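Local coordinates for protein phosphodiesterase (Candida albicans, PDB 6CPU) that is a mostly helical member of the phosphodiesterase family, a metal-binding protein of the HD clan holding a zinc and a magnesium ion, at residues T135-F140 and E488-V493; R264-N269 and N388-I393. All blocks are in the same frame, centred on the assembly; numbering follows the deposited sequence.

Contact 1 (T135-F140 and E488-V493); sequences TGTTHF and ELLKSV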
loop_
_atom_site.group_PDB
_atom_site.type_symbol
_atom_site.label_atom_id
_atom_site.label_comp_id
_atom_site.label_asym_id
_atom_site.label_seq_id
_atom_site.Cartn_x
_atom_site.Cartn_y
_atom_site.Cartn_z
ATOM N N THR A 135 15.378 -2.794 -6.530
ATOM C CA THR A 135 15.194 -4.096 -7.162
ATOM C C THR A 135 16.515 -4.843 -7.392
ATOM O O THR A 135 16.489 -6.003 -7.804
ATOM C CB THR A 135 14.501 -3.958 -8.533
ATOM O OG1 THR A 135 15.272 -3.058 -9.336
ATOM C CG2 THR A 135 13.082 -3.450 -8.396
ATOM N N GLY A 136 17.653 -4.185 -7.171
ATOM C CA GLY A 136 18.961 -4.812 -7.380
ATOM C C GLY A 136 19.299 -5.069 -8.840
ATOM O O GLY A 136 20.052 -5.998 -9.161
ATOM N N THR A 137 18.733 -4.258 -9.728
ATOM C CA THR A 137 18.897 -4.485 -11.185
ATOM C C THR A 137 19.873 -3.515 -11.844
ATOM O O THR A 137 20.188 -3.673 -13.035
ATOM C CB THR A 137 17.541 -4.454 -11.915
ATOM O OG1 THR A 137 16.862 -3.217 -11.651
ATOM C CG2 THR A 137 16.674 -5.617 -11.475
ATOM N N THR A 138 20.359 -2.529 -11.090
ATOM C CA THR A 138 21.372 -1.581 -11.589
ATOM C C THR A 138 22.688 -1.599 -10.775
ATOM O O THR A 138 23.190 -0.547 -10.354
ATOM C CB THR A 138 20.821 -0.145 -11.624
ATOM O OG1 THR A 138 20.319 0.219 -10.329
ATOM C CG2 THR A 138 19.711 -0.021 -12.657
ATOM N N HIS A 139 23.251 -2.789 -10.577
ATOM C CA HIS A 139 24.564 -2.938 -9.914
ATOM C C HIS A 139 25.593 -1.952 -10.453
ATOM O O HIS A 139 26.325 -1.315 -9.687
ATOM C CB HIS A 139 25.112 -4.360 -10.089
ATOM C CG HIS A 139 24.535 -5.363 -9.138
ATOM N ND1 HIS A 139 24.941 -5.462 -7.824
ATOM C CD2 HIS A 139 23.602 -6.329 -9.318
ATOM C CE1 HIS A 139 24.270 -6.435 -7.231
ATOM N NE2 HIS A 139 23.450 -6.976 -8.114
ATOM N N PHE A 140 25.636 -1.829 -11.777
ATOM C CA PHE A 140 26.629 -0.989 -12.459
ATOM C C PHE A 140 26.650 0.477 -12.000
ATOM O O PHE A 140 27.682 1.140 -12.108
ATOM C CB PHE A 140 26.471 -1.086 -13.993
ATOM C CG PHE A 140 25.201 -0.470 -14.528
ATOM C CD1 PHE A 140 25.190 0.844 -14.983
ATOM C CD2 PHE A 140 24.019 -1.206 -14.587
ATOM C CE1 PHE A 140 24.026 1.415 -15.478
ATOM C CE2 PHE A 140 22.854 -0.642 -15.078
ATOM C CZ PHE A 140 22.859 0.671 -15.526
ATOM N N GLU A 488 9.673 0.670 -18.739
ATOM C CA GLU A 488 10.326 0.653 -20.057
ATOM C C GLU A 488 11.633 1.447 -20.050
ATOM O O GLU A 488 12.616 1.028 -20.647
ATOM C CB GLU A 488 9.370 1.184 -21.138
ATOM C CG GLU A 488 8.216 0.252 -21.449
ATOM C CD GLU A 488 8.673 -1.124 -21.893
ATOM O OE1 GLU A 488 9.630 -1.193 -22.691
ATOM O OE2 GLU A 488 8.095 -2.142 -21.442
ATOM N N LEU A 489 11.660 2.575 -19.346
ATOM C CA LEU A 489 12.852 3.401 -19.272
ATOM C C LEU A 489 13.951 2.706 -18.443
ATOM O O LEU A 489 15.125 2.764 -18.785
ATOM C CB LEU A 489 12.484 4.760 -18.686
ATOM C CG LEU A 489 13.393 5.959 -18.848
ATOM C CD1 LEU A 489 13.817 6.169 -20.301
ATOM C CD2 LEU A 489 12.644 7.183 -18.335
ATOM N N LEU A 490 13.560 2.045 -17.356
ATOM C CA LEU A 490 14.524 1.282 -16.557
ATOM C C LEU A 490 15.163 0.149 -17.364
ATOM O O LEU A 490 16.368 -0.028 -17.320
ATOM C CB LEU A 490 13.842 0.715 -15.324
ATOM C CG LEU A 490 14.728 -0.150 -14.426
ATOM C CD1 LEU A 490 15.976 0.582 -13.990
ATOM C CD2 LEU A 490 13.891 -0.610 -13.235
ATOM N N LYS A 491 14.347 -0.600 -18.101
ATOM C CA LYS A 491 14.857 -1.642 -18.998
ATOM C C LYS A 491 15.873 -1.076 -20.005
ATOM O O LYS A 491 16.934 -1.664 -20.232
ATOM C CB LYS A 491 13.721 -2.319 -19.752
ATOM C CG LYS A 491 12.768 -3.171 -18.927
ATOM C CD LYS A 491 11.919 -3.996 -19.878
ATOM C CE LYS A 491 10.524 -4.282 -19.372
ATOM N NZ LYS A 491 9.633 -4.628 -20.517
ATOM N N SER A 492 15.562 0.071 -20.594
ATOM C CA SER A 492 16.490 0.697 -21.546
ATOM C C SER A 492 17.798 1.133 -20.884
ATOM O O SER A 492 18.872 0.970 -21.462
ATOM C CB SER A 492 15.811 1.855 -22.288
ATOM O OG SER A 492 14.690 1.369 -23.012
ATOM N N VAL A 493 17.734 1.641 -19.650
ATOM C CA VAL A 493 18.947 1.994 -18.918
ATOM C C VAL A 493 19.801 0.743 -18.694
ATOM O O VAL A 493 21.009 0.766 -18.899
ATOM C CB VAL A 493 18.631 2.640 -17.534
ATOM C CG1 VAL A 493 19.888 2.752 -16.682
ATOM C CG2 VAL A 493 17.976 3.993 -17.696
#
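Leu490 and Val493, one turn apart on helix 470-495, meet Thr138 and Phe140 of the loop that follows helix 127-135. Leu490 gives up the most surface. With its CG anti to the backbone N (chi1 178°), the branched end reaches nearer to the loop than the start of the side chain would suggest. There CD1 lies 4.0 Å from CG2 of Thr138, methyl against methyl, while CD2 stands 4.3 Å from OG1 of Thr137. Val493 meets the edge of an aromatic ring: its CG1 comes to 3.8 Å from CZ of Phe140, in the ring plane, so a methyl abuts the phenyl group end-on rather than over a face. CZ of Phe140 also lies 3.8 Å from the carbonyl O of Val493. The same ring makes a cation-pi contact with Lys496, just beyond the helix end. Ile128 of helix 127-135 touches both Leu490 and Val493, and Phe360 of helix 358-363 touches Leu490 and Thr137, so residues of two other helices border the contact. The loop is shaped at its start by Gly136, whose positive phi ends helix 127-135 in a Schellman motif. Beyond it, OG1 of Thr137 donates to OG1 of Thr135 at 2.8 Å, and that hydroxyl is bonded in turn to the carbonyl of Val131, which ties the loop back to the last helical turn. What results is apolar loop-on-helix packing, in which the exit from a Schellman-capped helix lies along one face of a long helix of the phosphodiesterase domain.

Contact 2 (R264-N269 and N388-I393); sequences RDTYKN and NKVLRI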
loop_
_atom_site.group_PDB
_atom_site.type_symbol
_atom_site.label_atom_id
_atom_site.label_comp_id
_atom_site.label_asym_id
_atom_site.label_seq_id
_atom_site.Cartn_x
_atom_site.Cartn_y
_atom_site.Cartn_z
ATOM N N ARG A 264 1.335 2.838 5.588
ATOM C CA ARG A 264 1.614 3.855 4.550
ATOM C C ARG A 264 3.119 3.975 4.297
ATOM O O ARG A 264 3.564 4.053 3.142
ATOM C CB ARG A 264 1.017 5.206 4.932
ATOM C CG ARG A 264 1.233 6.284 3.897
ATOM C CD ARG A 264 0.585 7.584 4.310
ATOM N NE ARG A 264 1.395 8.333 5.274
ATOM C CZ ARG A 264 1.112 9.553 5.712
ATOM N NH1 ARG A 264 0.003 10.167 5.330
ATOM N NH2 ARG A 264 1.943 10.172 6.543
ATOM N N ASP A 265 3.903 3.937 5.374
ATOM C CA ASP A 265 5.363 4.007 5.289
ATOM C C ASP A 265 6.032 2.839 4.532
ATOM O O ASP A 265 7.187 2.963 4.119
ATOM C CB ASP A 265 5.989 4.120 6.700
ATOM C CG ASP A 265 5.781 5.491 7.350
ATOM O OD1 ASP A 265 5.399 6.460 6.649
ATOM O OD2 ASP A 265 6.008 5.605 8.593
ATOM N N THR A 266 5.321 1.732 4.330
ATOM C CA THR A 266 5.862 0.621 3.566
ATOM C C THR A 266 5.560 0.726 2.073
ATOM O O THR A 266 6.075 -0.072 1.307
ATOM C CB THR A 266 5.356 -0.746 4.055
ATOM O OG1 THR A 266 3.960 -0.885 3.784
ATOM C CG2 THR A 266 5.614 -0.912 5.552
ATOM N N TYR A 267 4.716 1.682 1.685
ATOM C CA TYR A 267 4.401 1.911 0.275
ATOM C C TYR A 267 5.291 3.008 -0.274
ATOM O O TYR A 267 5.619 3.953 0.431
ATOM C CB TYR A 267 2.904 2.255 0.114
ATOM C CG TYR A 267 2.022 1.034 0.169
ATOM C CD1 TYR A 267 1.400 0.635 1.342
ATOM C CD2 TYR A 267 1.816 0.254 -0.970
ATOM C CE1 TYR A 267 0.619 -0.508 1.389
ATOM C CE2 TYR A 267 1.037 -0.893 -0.920
ATOM C CZ TYR A 267 0.436 -1.272 0.252
ATOM O OH TYR A 267 -0.351 -2.429 0.268
ATOM N N LYS A 268 5.720 2.874 -1.523
ATOM C CA LYS A 268 6.616 3.870 -2.129
ATOM C C LYS A 268 5.814 5.006 -2.783
ATOM O O LYS A 268 5.126 4.781 -3.783
ATOM C CB LYS A 268 7.516 3.181 -3.153
ATOM C CG LYS A 268 8.426 2.182 -2.464
ATOM C CD LYS A 268 9.214 1.351 -3.435
ATOM C CE LYS A 268 10.442 0.728 -2.794
ATOM N NZ LYS A 268 10.226 0.253 -1.411
ATOM N N ASN A 269 5.925 6.213 -2.225
ATOM C CA ASN A 269 5.058 7.324 -2.606
ATOM C C ASN A 269 5.244 7.781 -4.024
ATOM O O ASN A 269 4.320 8.322 -4.617
ATOM C CB ASN A 269 5.322 8.537 -1.737
ATOM C CG ASN A 269 4.939 8.304 -0.322
ATOM O OD1 ASN A 269 5.571 7.493 0.365
ATOM N ND2 ASN A 269 3.903 8.989 0.130
ATOM N N ASN A 388 5.602 -10.086 8.460
ATOM C CA ASN A 388 6.747 -10.111 9.361
ATOM C C ASN A 388 7.232 -8.740 9.792
ATOM O O ASN A 388 7.785 -8.597 10.881
ATOM C CB ASN A 388 7.883 -10.890 8.748
ATOM C CG ASN A 388 7.490 -12.324 8.444
ATOM O OD1 ASN A 388 6.914 -13.006 9.281
ATOM N ND2 ASN A 388 7.807 -12.776 7.263
ATOM N N LYS A 389 7.028 -7.732 8.944
ATOM C CA LYS A 389 7.377 -6.367 9.327
ATOM C C LYS A 389 6.208 -5.659 9.996
ATOM O O LYS A 389 6.378 -5.070 11.055
ATOM C CB LYS A 389 7.872 -5.548 8.125
ATOM C CG LYS A 389 8.162 -4.086 8.445
ATOM C CD LYS A 389 8.832 -3.387 7.273
ATOM C CE LYS A 389 8.912 -1.875 7.471
ATOM N NZ LYS A 389 9.710 -1.499 8.660
ATOM N N VAL A 390 5.040 -5.666 9.359
ATOM C CA VAL A 390 3.925 -4.852 9.823
ATOM C C VAL A 390 3.098 -5.545 10.919
ATOM O O VAL A 390 3.079 -5.076 12.057
ATOM C CB VAL A 390 3.022 -4.399 8.652
ATOM C CG1 VAL A 390 1.841 -3.601 9.174
ATOM C CG2 VAL A 390 3.824 -3.570 7.671
ATOM N N LEU A 391 2.437 -6.650 10.594
ATOM C CA LEU A 391 1.455 -7.235 11.523
ATOM C C LEU A 391 2.096 -7.896 12.743
ATOM O O LEU A 391 1.541 -7.809 13.838
ATOM C CB LEU A 391 0.516 -8.213 10.803
ATOM C CG LEU A 391 -0.374 -7.637 9.691
ATOM C CD1 LEU A 391 -1.142 -8.746 9.000
ATOM C CD2 LEU A 391 -1.340 -6.583 10.238
ATOM N N ARG A 392 3.259 -8.536 12.573
ATOM C CA ARG A 392 3.939 -9.193 13.708
ATOM C C ARG A 392 4.269 -8.200 14.822
ATOM O O ARG A 392 4.238 -8.550 16.004
ATOM C CB ARG A 392 5.220 -9.909 13.244
ATOM C CG ARG A 392 6.001 -10.635 14.344
ATOM C CD ARG A 392 5.191 -11.785 14.929
ATOM N NE ARG A 392 5.821 -12.363 16.117
ATOM C CZ ARG A 392 5.680 -11.929 17.372
ATOM N NH1 ARG A 392 4.955 -10.851 17.674
ATOM N NH2 ARG A 392 6.309 -12.584 18.347
ATOM N N ILE A 393 4.603 -6.967 14.429
ATOM C CA ILE A 393 4.913 -5.884 15.368
ATOM C C ILE A 393 3.662 -5.103 15.789
ATOM O O ILE A 393 3.449 -4.867 16.976
ATOM C CB ILE A 393 5.967 -4.919 14.759
ATOM C CG1 ILE A 393 7.239 -5.681 14.368
ATOM C CG2 ILE A 393 6.265 -3.747 15.694
ATOM C CD1 ILE A 393 7.828 -6.573 15.444
#
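Thr266 is the one residue of 264-269 that touches helix 377-394, meeting Lys389 and Val390 there. Its CB points toward the helix but stays short of contact, 4.8 Å from CG2 of Val390. From CB the side chain divides into a polar and an apolar branch. OG1 takes the position between the backbone N and the carbonyl carbon (chi1 68°) and is hydrogen-bonded to the carbonyl of Val263, in the last turn of helix 253-264. This leaves CG2, anti to the carbonyl carbon, as the tip that reaches across. The methyl meets CG2 of Val390 at 3.8 Å and CE of Lys389 at 3.9 Å. At Thr266 CG2 the directions to these two carbons are about 87° apart, so the methyl is touched on two flanks by neighbouring residues of one helical turn, which here is widened to a pi-type turn at 388-391. The lysine chain slides past the threonine in the opposite direction and bends at its last torsion (chi4 61°), and its ammonium group makes a cation-pi contact with Phe93. Val390 also rests on Phe259 and Val263 of helix 253-264. Thr266 itself sits third in a type I beta turn, closed by the bond from Tyr267 N to Arg264 O at 3.0 Å. The adjacent Tyr267 reaches the metal site, its OH bonded to the backbone N of the zinc ligand Asp350. The contact itself is a loop turn packed on a neighbouring helix of the helical phosphodiesterase domain, with the Thr266 side chain about 12 Å from the zinc and magnesium ions.

Overall arrangement
Both contacts lie in one chain, their centres 25 Å apart and their nearest atoms about 7 Å apart, without touching. In sequence the order is 135-140, 264-269, 388-393, 488-493, so contact 2 falls wholly between the two halves of contact 1. They share no helix: contact 1 joins the loop after helix 127-135 to helix 470-495, far from the centre of the chain, whereas contact 2 joins the loop after helix 253-264 to helix 377-394 deeper inside. Lys268 links the regions by a cation-pi contact with Trp134. The stretch after zinc ligands His349 and Asp350 also touches a segment of each, Val351 at Thr266 and Pro354 at Thr135. Each contact thus ties an earlier loop to a later helix of the phosphodiesterase family region.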